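Side-chain contacts in general secretion pathway protein H (Vibrio cholerae, PDB 4DQ9), which serves in the pseudopilus tip complex of the type II secretion system, which recognises and binds substrates such as proteases and toxins for export from the periplasm: residues G32-V37 with R41-Q46; W53-W56 with T62-T65; L73-G78 with A112-V117. All blocks are in the same frame, centred on the assembly; numbering follows the deposited sequence.

Interaction 1 (G32-V37 with R41-Q46). With NA (sodium ion), chain C.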
ATOM      1  N   GLY A  32      -5.117  -6.962  -2.472  1.00 16.50           N
ATOM      2  CA  GLY A  32      -3.955  -6.780  -3.263  1.00 16.49           C
ATOM      3  C   GLY A  32      -3.273  -8.127  -3.489  1.00 16.66           C
ATOM      4  O   GLY A  32      -3.538  -9.077  -2.764  1.00 16.07           O
ATOM      5  N   VAL A  33      -2.326  -8.185  -4.452  1.00 16.10           N
ATOM      6  CA  VAL A  33      -1.562  -9.382  -4.674  1.00 16.06           C
ATOM      7  C   VAL A  33      -0.073  -8.978  -4.639  1.00 14.98           C
ATOM      8  O   VAL A  33       0.334  -7.983  -5.240  1.00 16.41           O
ATOM      9  CB  VAL A  33      -1.830 -10.051  -6.015  1.00 15.44           C
ATOM     10  CG1 VAL A  33      -0.850 -11.187  -6.166  1.00 17.48           C
ATOM     11  CG2 VAL A  33      -3.250 -10.418  -6.154  1.00 18.30           C
ATOM     12  N   ARG A  34       0.712  -9.640  -3.766  1.00 14.81           N
ATOM     13  CA  ARG A  34       2.174  -9.497  -3.757  1.00 17.11           C
ATOM     14  C   ARG A  34       2.802 -10.640  -4.578  1.00 17.04           C
ATOM     15  O   ARG A  34       2.411 -11.811  -4.356  1.00 16.87           O
ATOM     16  CB  ARG A  34       2.735  -9.441  -2.372  1.00 18.09           C
ATOM     17  CG  ARG A  34       4.206  -9.013  -2.515  1.00 24.21           C
ATOM     18  CD  ARG A  34       4.831  -8.777  -1.273  1.00 30.02           C
ATOM     19  NE  ARG A  34       4.980 -10.088  -0.654  1.00 31.84           N
ATOM     20  CZ  ARG A  34       4.385 -10.491   0.454  1.00 33.45           C
ATOM     21  NH1 ARG A  34       3.554  -9.719   1.120  1.00 25.40           N
ATOM     22  NH2 ARG A  34       4.620 -11.739   0.853  1.00 37.11           N
ATOM     23  N   ILE A  35       3.558 -10.309  -5.636  1.00 16.18           N
ATOM     24  CA  ILE A  35       4.245 -11.292  -6.392  1.00 16.59           C
ATOM     25  C   ILE A  35       5.729 -11.298  -5.962  1.00 18.53           C
ATOM     26  O   ILE A  35       6.380 -10.253  -5.959  1.00 18.48           O
ATOM     27  CB  ILE A  35       4.156 -10.849  -7.876  1.00 16.17           C
ATOM     28  CG1 ILE A  35       2.704 -10.582  -8.319  1.00 16.23           C
ATOM     29  CG2 ILE A  35       4.857 -11.923  -8.785  1.00 17.81           C
ATOM     30  CD1 ILE A  35       2.549  -9.849  -9.698  1.00 22.67           C
ATOM     31  N   ASP A  36       6.275 -12.468  -5.631  1.00 16.81           N
ATOM     32  CA  ASP A  36       7.679 -12.648  -5.227  1.00 19.60           C
ATOM     33  C   ASP A  36       8.308 -13.565  -6.267  1.00 17.34           C
ATOM     34  O   ASP A  36       8.153 -14.752  -6.254  1.00 16.26           O
ATOM     35  CB  ASP A  36       7.752 -13.190  -3.844  1.00 20.37           C
ATOM     36  CG  ASP A  36       7.171 -12.192  -2.714  1.00 27.12           C
ATOM     37  OD1 ASP A  36       7.471 -10.939  -2.727  1.00 32.40           O
ATOM     38  OD2 ASP A  36       6.567 -12.663  -1.643  1.00 28.48           O
ATOM     39  N   VAL A  37       8.960 -12.967  -7.249  1.00 17.03           N
ATOM     40  CA  VAL A  37       9.456 -13.722  -8.408  1.00 16.59           C
ATOM     41  C   VAL A  37      10.557 -14.639  -7.971  1.00 19.64           C
ATOM     42  O   VAL A  37      10.715 -15.688  -8.513  1.00 19.59           O
ATOM     43  CB  VAL A  37       9.907 -12.774  -9.553  1.00 17.85           C
ATOM     44  CG1 VAL A  37       8.753 -12.036 -10.156  1.00 18.59           C
ATOM     45  CG2 VAL A  37      11.034 -11.730  -9.244  1.00 19.81           C
ATOM     46  N   ARG A  41       6.181 -17.059  -5.452  1.00 16.57           N
ATOM     47  CA  ARG A  41       5.065 -17.044  -4.534  1.00 17.25           C
ATOM     48  C   ARG A  41       4.095 -15.938  -4.877  1.00 17.52           C
ATOM     49  O   ARG A  41       4.542 -14.831  -5.330  1.00 19.30           O
ATOM     50  CB  ARG A  41       5.631 -16.849  -3.131  1.00 18.12           C
ATOM     51  CG  ARG A  41       4.621 -17.291  -2.134  1.00 26.39           C
ATOM     52  CD  ARG A  41       5.233 -17.446  -0.715  1.00 37.15           C
ATOM     53  NE  ARG A  41       6.402 -18.295  -0.706  1.00 42.07           N
ATOM     54  CZ  ARG A  41       7.361 -18.179   0.211  1.00 50.64           C
ATOM     55  NH1 ARG A  41       7.273 -17.261   1.191  1.00 51.84           N
ATOM     56  NH2 ARG A  41       8.411 -18.977   0.159  1.00 53.26           N
ATOM     57  N   LEU A  42       2.788 -16.168  -4.628  1.00 16.84           N
ATOM     58  CA  LEU A  42       1.823 -15.121  -4.811  1.00 16.92           C
ATOM     59  C   LEU A  42       1.136 -15.082  -3.472  1.00 17.84           C
ATOM     60  O   LEU A  42       0.688 -16.160  -2.943  1.00 17.92           O
ATOM     61  CB  LEU A  42       0.857 -15.520  -5.913  1.00 15.81           C
ATOM     62  CG  LEU A  42       1.469 -15.691  -7.314  1.00 18.03           C
ATOM     63  CD1 LEU A  42       0.472 -16.485  -8.248  1.00 23.77           C
ATOM     64  CD2 LEU A  42       1.867 -14.269  -7.775  1.00 19.30           C
ATOM     65  N   THR A  43       0.977 -13.866  -2.950  1.00 18.29           N
ATOM     66  CA  THR A  43       0.242 -13.761  -1.647  1.00 17.62           C
ATOM     67  C   THR A  43      -0.920 -12.782  -1.788  1.00 15.73           C
ATOM     68  O   THR A  43      -0.764 -11.746  -2.422  1.00 18.47           O
ATOM     69  CB  THR A  43       1.181 -13.178  -0.597  1.00 20.21           C
ATOM     70  OG1 THR A  43       2.357 -14.023  -0.563  1.00 20.47           O
ATOM     71  CG2 THR A  43       0.547 -13.180   0.877  1.00 19.80           C
ATOM     72  N   PHE A  44      -2.070 -13.144  -1.197  1.00 14.27           N
ATOM     73  CA  PHE A  44      -3.324 -12.435  -1.414  1.00 13.93           C
ATOM     74  C   PHE A  44      -3.637 -11.699  -0.127  1.00 14.32           C
ATOM     75  O   PHE A  44      -3.794 -12.324   0.897  1.00 15.45           O
ATOM     76  CB  PHE A  44      -4.396 -13.444  -1.819  1.00 16.53           C
ATOM     77  CG  PHE A  44      -4.004 -14.167  -3.120  1.00 16.42           C
ATOM     78  CD1 PHE A  44      -4.318 -13.620  -4.335  1.00 20.00           C
ATOM     79  CD2 PHE A  44      -3.371 -15.409  -3.036  1.00 16.04           C
ATOM     80  CE1 PHE A  44      -3.936 -14.260  -5.533  1.00 20.29           C
ATOM     81  CE2 PHE A  44      -2.985 -16.028  -4.265  1.00 19.24           C
ATOM     82  CZ  PHE A  44      -3.273 -15.412  -5.438  1.00 16.42           C
ATOM     83  N   LEU A  45      -3.598 -10.376  -0.194  1.00 15.87           N
ATOM     84  CA  LEU A  45      -3.593  -9.457   0.965  1.00 16.60           C
ATOM     85  C   LEU A  45      -4.868  -8.601   1.034  1.00 16.28           C
ATOM     86  O   LEU A  45      -5.531  -8.333   0.028  1.00 16.87           O
ATOM     87  CB  LEU A  45      -2.421  -8.502   0.833  1.00 14.76           C
ATOM     88  CG  LEU A  45      -1.083  -9.208   0.711  1.00 15.70           C
ATOM     89  CD1 LEU A  45       0.018  -8.223   0.297  1.00 20.17           C
ATOM     90  CD2 LEU A  45      -0.693  -9.905   2.010  1.00 18.37           C
ATOM     91  N   GLN A  46      -5.207  -8.164   2.257  1.00 17.11           N
ATOM     92  CA  GLN A  46      -6.233  -7.228   2.560  1.00 17.19           C
ATOM     93  C   GLN A  46      -5.644  -6.025   3.280  1.00 18.05           C
ATOM     94  O   GLN A  46      -4.761  -6.154   4.080  1.00 18.78           O
ATOM     95  CB  GLN A  46      -7.298  -7.847   3.412  1.00 18.44           C
ATOM     96  CG  GLN A  46      -8.542  -6.946   3.670  1.00 23.50           C
ATOM     97  CD  GLN A  46      -9.581  -7.536   4.622  1.00 32.13           C
ATOM     98  OE1 GLN A  46      -9.246  -8.323   5.518  1.00 35.19           O
ATOM     99  NE2 GLN A  46     -10.878  -7.090   4.457  1.00 38.81           N
TER
HETATM  100 NA    NA C 201       4.088 -13.447  -2.455  1.00 25.00          NA
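Arg34 and Thr43 lie side by side on one face of an antiparallel ladder, the methine CB of Thr43 sitting 3.9 Å above the guanidinium plane of Arg34. Six backbone hydrogen bonds link 32-36 to 41-45, and on the opposite face the packing is apolar and buried: CD2 of Leu42 fits against CG1 of Ile35 at 3.8 Å, while CG2 of Val33 reaches CD1 of the Phe44 ring, also at 3.8 Å. Leu20 of helix 2-27 covers Val33 and Phe44. The other face becomes polar and looser toward Asp36 and Arg41, which are partly exposed. There the chain of Arg34 bends at chi3 (70°), and its NE and NH2 grip a single oxygen, OD2 of Asp36, at 3.2 and 3.3 Å, both from the syn side. A sodium ion bridges the strands, 2.7 Å from OD2 of Asp36 and 2.6 Å from OG1 of Thr43. Second partners hold these groups: NH1 of Arg34 bonds Pro111 O and pairs with Glu110, and OG1 of Thr43 pairs with Gln64. Strands 31-36 and 41-48 thus form a two-faced beta hairpin, its apolar side laid on the long N-terminal helix as in pseudopilins generally.

Interaction 2 (W53-W56 with T62-T65). With NA (sodium ion), chain D.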
ATOM      1  N   TRP A  53      -1.459  -3.801   5.333  1.00 18.91           N
ATOM      2  CA  TRP A  53      -1.620  -5.016   4.498  1.00 18.23           C
ATOM      3  C   TRP A  53      -1.358  -6.300   5.335  1.00 17.42           C
ATOM      4  O   TRP A  53      -0.304  -6.460   5.990  1.00 19.60           O
ATOM      5  CB  TRP A  53      -0.684  -5.024   3.302  1.00 15.49           C
ATOM      6  CG  TRP A  53      -1.003  -3.876   2.323  1.00 16.44           C
ATOM      7  CD1 TRP A  53      -0.380  -2.704   2.127  1.00 17.51           C
ATOM      8  CD2 TRP A  53      -2.086  -3.883   1.376  1.00 14.53           C
ATOM      9  NE1 TRP A  53      -0.966  -1.974   1.150  1.00 20.63           N
ATOM     10  CE2 TRP A  53      -2.069  -2.658   0.693  1.00 16.18           C
ATOM     11  CE3 TRP A  53      -3.075  -4.803   1.069  1.00 15.55           C
ATOM     12  CZ2 TRP A  53      -2.971  -2.387  -0.378  1.00 17.54           C
ATOM     13  CZ3 TRP A  53      -3.965  -4.507   0.050  1.00 18.04           C
ATOM     14  CH2 TRP A  53      -3.955  -3.308  -0.608  1.00 15.86           C
ATOM     15  N   GLN A  54      -2.315  -7.217   5.294  1.00 16.89           N
ATOM     16  CA  GLN A  54      -2.170  -8.502   5.964  1.00 17.11           C
ATOM     17  C   GLN A  54      -2.610  -9.588   5.046  1.00 14.59           C
ATOM     18  O   GLN A  54      -3.446  -9.352   4.173  1.00 17.59           O
ATOM     19  CB  GLN A  54      -2.918  -8.559   7.332  1.00 19.92           C
ATOM     20  CG  GLN A  54      -2.432  -7.531   8.360  1.00 23.02           C
ATOM     21  CD  GLN A  54      -1.022  -7.818   8.935  1.00 28.41           C
ATOM     22  OE1 GLN A  54      -0.559  -8.972   8.987  1.00 29.84           O
ATOM     23  NE2 GLN A  54      -0.341  -6.772   9.378  1.00 33.06           N
ATOM     24  N   LYS A  55      -2.106 -10.811   5.243  1.00 16.55           N
ATOM     25  CA  LYS A  55      -2.672 -11.908   4.470  1.00 16.48           C
ATOM     26  C   LYS A  55      -4.208 -12.049   4.710  1.00 16.99           C
ATOM     27  O   LYS A  55      -4.703 -11.924   5.852  1.00 18.83           O
ATOM     28  CB  LYS A  55      -1.964 -13.239   4.783  1.00 18.83           C
ATOM     29  CG  LYS A  55      -0.518 -13.302   4.483  1.00 21.00           C
ATOM     30  CD  LYS A  55       0.014 -14.688   4.911  1.00 23.73           C
ATOM     31  CE  LYS A  55       1.476 -14.752   4.656  1.00 31.78           C
ATOM     32  NZ  LYS A  55       1.935 -16.043   5.280  1.00 35.26           N
ATOM     33  N   TRP A  56      -4.977 -12.259   3.668  1.00 16.40           N
ATOM     34  CA  TRP A  56      -6.461 -12.285   3.837  1.00 17.33           C
ATOM     35  C   TRP A  56      -6.869 -13.636   4.401  1.00 20.32           C
ATOM     36  O   TRP A  56      -6.952 -14.609   3.639  1.00 20.84           O
ATOM     37  CB  TRP A  56      -7.144 -11.979   2.500  1.00 18.41           C
ATOM     38  CG  TRP A  56      -8.610 -11.938   2.551  1.00 18.83           C
ATOM     39  CD1 TRP A  56      -9.375 -11.455   3.584  1.00 19.92           C
ATOM     40  CD2 TRP A  56      -9.551 -12.461   1.585  1.00 18.46           C
ATOM     41  NE1 TRP A  56     -10.705 -11.644   3.323  1.00 19.99           N
ATOM     42  CE2 TRP A  56     -10.842 -12.230   2.092  1.00 18.78           C
ATOM     43  CE3 TRP A  56      -9.432 -13.085   0.338  1.00 19.02           C
ATOM     44  CZ2 TRP A  56     -11.993 -12.586   1.383  1.00 18.86           C
ATOM     45  CZ3 TRP A  56     -10.607 -13.449  -0.343  1.00 22.02           C
ATOM     46  CH2 TRP A  56     -11.842 -13.195   0.184  1.00 21.26           C
ATOM     47  N   THR A  62      -7.213 -20.205  -0.071  1.00 17.32           N
ATOM     48  CA  THR A  62      -5.951 -19.973   0.578  1.00 17.12           C
ATOM     49  C   THR A  62      -5.364 -18.644   0.117  1.00 17.47           C
ATOM     50  O   THR A  62      -5.666 -18.164  -0.982  1.00 17.37           O
ATOM     51  CB  THR A  62      -4.933 -21.068   0.241  1.00 19.48           C
ATOM     52  OG1 THR A  62      -4.831 -21.193  -1.167  1.00 17.88           O
ATOM     53  CG2 THR A  62      -5.400 -22.415   0.806  1.00 21.13           C
ATOM     54  N   ASN A  63      -4.552 -18.050   0.964  1.00 17.01           N
ATOM     55  CA  ASN A  63      -4.025 -16.718   0.705  1.00 16.85           C
ATOM     56  C   ASN A  63      -2.534 -16.665   0.258  1.00 16.81           C
ATOM     57  O   ASN A  63      -2.025 -15.602   0.131  1.00 15.45           O
ATOM     58  CB  ASN A  63      -4.285 -15.805   1.915  1.00 18.05           C
ATOM     59  CG  ASN A  63      -3.605 -16.321   3.177  1.00 19.62           C
ATOM     60  OD1 ASN A  63      -2.466 -16.762   3.178  1.00 21.36           O
ATOM     61  ND2 ASN A  63      -4.311 -16.245   4.305  1.00 21.31           N
ATOM     62  N   GLN A  64      -1.876 -17.797   0.057  1.00 16.91           N
ATOM     63  CA  GLN A  64      -0.535 -17.822  -0.465  1.00 17.26           C
ATOM     64  C   GLN A  64      -0.410 -19.066  -1.328  1.00 19.38           C
ATOM     65  O   GLN A  64      -0.850 -20.149  -0.919  1.00 20.19           O
ATOM     66  CB  GLN A  64       0.458 -17.898   0.665  1.00 18.23           C
ATOM     67  CG  GLN A  64       1.795 -17.487   0.184  1.00 23.68           C
ATOM     68  CD  GLN A  64       2.717 -17.115   1.302  1.00 31.52           C
ATOM     69  OE1 GLN A  64       3.191 -15.948   1.435  1.00 31.59           O
ATOM     70  NE2 GLN A  64       3.015 -18.090   2.088  1.00 30.87           N
ATOM     71  N   THR A  65       0.122 -18.903  -2.510  1.00 16.98           N
ATOM     72  CA  THR A  65       0.406 -20.090  -3.380  1.00 18.25           C
ATOM     73  C   THR A  65       1.887 -20.042  -3.809  1.00 18.04           C
ATOM     74  O   THR A  65       2.450 -18.973  -3.969  1.00 16.85           O
ATOM     75  CB  THR A  65      -0.499 -20.215  -4.587  1.00 20.09           C
ATOM     76  OG1 THR A  65      -0.334 -19.047  -5.388  1.00 20.97           O
ATOM     77  CG2 THR A  65      -1.990 -20.357  -4.170  1.00 19.96           C
TER
HETATM   78 NA    NA D 202      -0.240 -11.130   7.342  1.00 28.41          NA
HETATM   79  O   HOH W   1      -0.727 -18.110   4.594  1.00 22.07           O
HETATM   80  O   HOH W   2      -1.035 -13.322   8.862  1.00 30.62           O
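With chi1 at 61°, CG of Asn63 stands between its own backbone N and carbonyl carbon, and this brings the carboxamide against Lys55 and Trp56. Lys55 meets it with CG beside the backbone N (chi1 -61°) and every later torsion extended, a straight chain that crosses the Asn63 side chain at about a right angle. The two ends of the amide are used differently. ND2 donates to O of Trp56 over 3.2 Å, a fairly straight bond at the hydrogen whose acceptor lies in the amide plane; on the carbonyl side, however, the donor stands 71° out of the plane, well off either lone pair. OD1 lies alongside the methylenes of Lys55, 3.7 Å from CD, and takes a hydrogen bond from a water 2.6 Å away. That water also receives a weak bond from NZ of Lys55, so the ammonium is linked to the amide indirectly. Further out, CE of Lys55 passes 3.8 Å from OE1 of Gln64, an oxygen already paired with OG1 of Thr43. On the preceding residue, OE1 of Gln54 binds a second sodium ion at 2.7 Å, with a water and Glu110 as further ligands. The contact bridges the base of a short loop within the broken strand 54-66, which runs along strand 41-48: Phe44 makes backbone hydrogen bonds to both Trp56 and Asn63. The Trp56 indole turns from this bridge toward Leu19, Leu20 and Glu23 of helix 2-27, and meets Phe31 edge-to-face.

Interaction 3 (L73-G78 with A112-V117)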
ATOM      1  N   LEU A  73       7.706 -17.885 -12.567  1.00 17.17           N
ATOM      2  CA  LEU A  73       6.791 -16.842 -12.897  1.00 17.34           C
ATOM      3  C   LEU A  73       7.523 -15.482 -13.110  1.00 14.21           C
ATOM      4  O   LEU A  73       8.664 -15.263 -12.662  1.00 17.24           O
ATOM      5  CB  LEU A  73       5.676 -16.656 -11.968  1.00 18.81           C
ATOM      6  CG  LEU A  73       5.935 -16.437 -10.510  1.00 16.36           C
ATOM      7  CD1 LEU A  73       6.313 -15.037 -10.206  1.00 19.55           C
ATOM      8  CD2 LEU A  73       4.639 -16.666  -9.779  1.00 21.50           C
ATOM      9  N   ASP A  74       6.822 -14.597 -13.778  1.00 14.72           N
ATOM     10  CA  ASP A  74       7.314 -13.248 -14.050  1.00 16.72           C
ATOM     11  C   ASP A  74       6.189 -12.270 -14.239  1.00 16.18           C
ATOM     12  O   ASP A  74       5.029 -12.708 -14.389  1.00 15.96           O
ATOM     13  CB  ASP A  74       8.215 -13.287 -15.272  1.00 17.96           C
ATOM     14  CG  ASP A  74       9.262 -12.177 -15.288  1.00 18.50           C
ATOM     15  OD1 ASP A  74       9.250 -11.202 -14.453  1.00 17.01           O
ATOM     16  OD2 ASP A  74      10.242 -12.318 -16.126  1.00 20.45           O
ATOM     17  N   PHE A  75       6.453 -10.984 -14.163  1.00 16.59           N
ATOM     18  CA  PHE A  75       5.351 -10.047 -14.280  1.00 16.29           C
ATOM     19  C   PHE A  75       5.892  -8.700 -14.871  1.00 14.94           C
ATOM     20  O   PHE A  75       7.101  -8.396 -14.751  1.00 16.98           O
ATOM     21  CB  PHE A  75       4.554  -9.803 -13.003  1.00 15.71           C
ATOM     22  CG  PHE A  75       5.200  -8.948 -11.965  1.00 16.38           C
ATOM     23  CD1 PHE A  75       6.258  -9.445 -11.188  1.00 20.20           C
ATOM     24  CD2 PHE A  75       4.712  -7.676 -11.714  1.00 17.15           C
ATOM     25  CE1 PHE A  75       6.888  -8.682 -10.200  1.00 24.08           C
ATOM     26  CE2 PHE A  75       5.339  -6.858 -10.732  1.00 17.38           C
ATOM     27  CZ  PHE A  75       6.462  -7.372  -9.986  1.00 23.06           C
ATOM     28  N   GLU A  76       4.954  -7.970 -15.444  1.00 16.75           N
ATOM     29  CA  GLU A  76       5.136  -6.639 -16.024  1.00 17.83           C
ATOM     30  C   GLU A  76       4.048  -5.786 -15.394  1.00 18.24           C
ATOM     31  O   GLU A  76       2.893  -6.276 -15.190  1.00 17.07           O
ATOM     32  CB  GLU A  76       4.908  -6.603 -17.556  1.00 20.14           C
ATOM     33  CG  GLU A  76       5.882  -7.260 -18.372  1.00 22.23           C
ATOM     34  CD  GLU A  76       5.441  -7.526 -19.764  1.00 24.98           C
ATOM     35  OE1 GLU A  76       4.226  -7.747 -20.064  1.00 28.77           O
ATOM     36  OE2 GLU A  76       6.361  -7.559 -20.585  1.00 27.88           O
ATOM     37  N   LEU A  77       4.385  -4.551 -15.024  1.00 20.02           N
ATOM     38  CA  LEU A  77       3.388  -3.521 -14.693  1.00 20.60           C
ATOM     39  C   LEU A  77       3.151  -2.589 -15.797  1.00 22.73           C
ATOM     40  O   LEU A  77       4.085  -1.969 -16.277  1.00 24.74           O
ATOM     41  CB  LEU A  77       3.889  -2.671 -13.497  1.00 21.37           C
ATOM     42  CG  LEU A  77       4.149  -3.563 -12.277  1.00 19.65           C
ATOM     43  CD1 LEU A  77       4.810  -2.809 -11.095  1.00 21.03           C
ATOM     44  CD2 LEU A  77       2.903  -4.189 -11.741  1.00 18.21           C
ATOM     45  N   GLY A  78       1.886  -2.520 -16.192  1.00 24.25           N
ATOM     46  CA  GLY A  78       1.446  -1.606 -17.219  1.00 27.63           C
ATOM     47  C   GLY A  78       2.221  -1.948 -18.477  1.00 29.49           C
ATOM     48  O   GLY A  78       2.353  -3.117 -18.832  1.00 30.63           O
ATOM     49  N   ALA A 112       4.178  -4.785   0.880  1.00 22.70           N
ATOM     50  CA  ALA A 112       3.019  -4.304   0.170  1.00 20.07           C
ATOM     51  C   ALA A 112       2.833  -4.978  -1.170  1.00 18.92           C
ATOM     52  O   ALA A 112       3.788  -5.346  -1.870  1.00 19.46           O
ATOM     53  CB  ALA A 112       3.144  -2.854  -0.053  1.00 22.43           C
ATOM     54  N   PRO A 113       1.586  -5.148  -1.536  1.00 17.86           N
ATOM     55  CA  PRO A 113       1.305  -5.738  -2.869  1.00 16.83           C
ATOM     56  C   PRO A 113       1.705  -4.826  -3.990  1.00 17.87           C
ATOM     57  O   PRO A 113       1.603  -3.582  -3.825  1.00 18.03           O
ATOM     58  CB  PRO A 113      -0.241  -5.828  -2.874  1.00 17.98           C
ATOM     59  CG  PRO A 113      -0.653  -4.730  -1.830  1.00 18.99           C
ATOM     60  CD  PRO A 113       0.379  -4.729  -0.845  1.00 17.92           C
ATOM     61  N   GLN A 114       2.139  -5.366  -5.135  1.00 17.91           N
ATOM     62  CA  GLN A 114       2.380  -4.577  -6.338  1.00 18.56           C
ATOM     63  C   GLN A 114       1.086  -4.431  -7.106  1.00 17.72           C
ATOM     64  O   GLN A 114       0.938  -3.484  -7.884  1.00 22.18           O
ATOM     65  CB  GLN A 114       3.395  -5.199  -7.294  1.00 17.43           C
ATOM     66  CG  GLN A 114       4.703  -5.436  -6.649  1.00 18.33           C
ATOM     67  CD  GLN A 114       4.813  -6.919  -6.159  1.00 13.00           C
ATOM     68  OE1 GLN A 114       3.779  -7.630  -5.882  1.00 19.34           O
ATOM     69  NE2 GLN A 114       6.037  -7.409  -6.136  1.00 17.67           N
ATOM     70  N   LEU A 115       0.146  -5.318  -6.872  1.00 17.39           N
ATOM     71  CA  LEU A 115      -1.165  -5.267  -7.536  1.00 16.23           C
ATOM     72  C   LEU A 115      -2.256  -4.861  -6.596  1.00 17.73           C
ATOM     73  O   LEU A 115      -2.528  -5.614  -5.649  1.00 17.63           O
ATOM     74  CB  LEU A 115      -1.509  -6.593  -8.257  1.00 16.69           C
ATOM     75  CG  LEU A 115      -0.462  -7.299  -9.107  1.00 15.71           C
ATOM     76  CD1 LEU A 115      -1.091  -8.592  -9.702  1.00 19.37           C
ATOM     77  CD2 LEU A 115      -0.000  -6.318 -10.179  1.00 18.81           C
ATOM     78  N   PHE A 116      -2.865  -3.696  -6.793  1.00 17.14           N
ATOM     79  CA  PHE A 116      -3.963  -3.270  -6.011  1.00 16.45           C
ATOM     80  C   PHE A 116      -5.265  -3.702  -6.610  1.00 16.93           C
ATOM     81  O   PHE A 116      -5.478  -3.588  -7.838  1.00 16.25           O
ATOM     82  CB  PHE A 116      -3.932  -1.761  -5.750  1.00 17.11           C
ATOM     83  CG  PHE A 116      -2.624  -1.283  -5.196  1.00 15.79           C
ATOM     84  CD1 PHE A 116      -2.362  -1.461  -3.824  1.00 15.43           C
ATOM     85  CD2 PHE A 116      -1.685  -0.647  -5.962  1.00 15.05           C
ATOM     86  CE1 PHE A 116      -1.140  -0.986  -3.303  1.00 18.94           C
ATOM     87  CE2 PHE A 116      -0.394  -0.276  -5.414  1.00 20.65           C
ATOM     88  CZ  PHE A 116      -0.204  -0.414  -4.041  1.00 21.00           C
ATOM     89  N   VAL A 117      -6.149  -4.157  -5.745  1.00 15.30           N
ATOM     90  CA  VAL A 117      -7.457  -4.689  -6.131  1.00 15.26           C
ATOM     91  C   VAL A 117      -8.446  -3.899  -5.276  1.00 17.03           C
ATOM     92  O   VAL A 117      -8.807  -4.337  -4.165  1.00 19.11           O
ATOM     93  CB  VAL A 117      -7.546  -6.193  -5.962  1.00 14.23           C
ATOM     94  CG1 VAL A 117      -8.996  -6.769  -6.384  1.00 17.51           C
ATOM     95  CG2 VAL A 117      -6.424  -6.892  -6.736  1.00 14.77           C
TER
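Leu77 reaches across to Leu115, its CD2 resting 3.9 Å from CD2 of Leu115 as the two side chains cross at a slant. The pair spans the seam between the two antiparallel sheets of the GspH fold, since strand 71-77 is an outer strand of one and strand 115-117 an outer strand of the other. Gln114 and Leu115 both face Val33, forming a classic beta bulge where the chain enters the short strand. The bulge places two unlike side chains before the second sheet: the isobutyl group of Leu115, and beside it the amide of Gln114, whose chain is bent at chi2 (97°). This amide is approached by Phe75, directed there with its CG between the backbone N and carbonyl carbon (chi1 75°). The long axes of ring and amide chain cross at about a right angle, and their planes are 60° apart. No hydrogen bond spans the two segments, so this contact rests on side-chain packing, to which Ile35 adds by touching both Phe75 and Leu115. CD2 of Leu77 also lies in plane at the edge of the Phe75 ring, making one continuous apolar patch on strand 71-77. The oxygen of the Gln114 amide is engaged away from this patch, accepting from the backbone N of Ile35, while NE2, which has a hydrogen-bond partner outside the two segments, comes obliquely to the ring, 3.9 Å from CZ of Phe75.

Past the N-terminal helix, the chain first closes a tight turn at interaction 1, with three residues between its segments, then a five-residue loop at interaction 2, and lastly a 33-residue excursion at interaction 3. The three follow in series, none nested or crossed. Interactions 1 and 2 are neighbours in one sheet: strand 41-48 of interaction 1 lies next to strand 54-66 of interaction 2, with a backbone bond joining Leu42 to Thr65. The return of the chain at 112-117 adds a strand on the far side of 31-36, where Val33 pairs with Leu115, and Trp53 packs on Pro113. Through 73-78, interaction 3 joins this sheet to the second one.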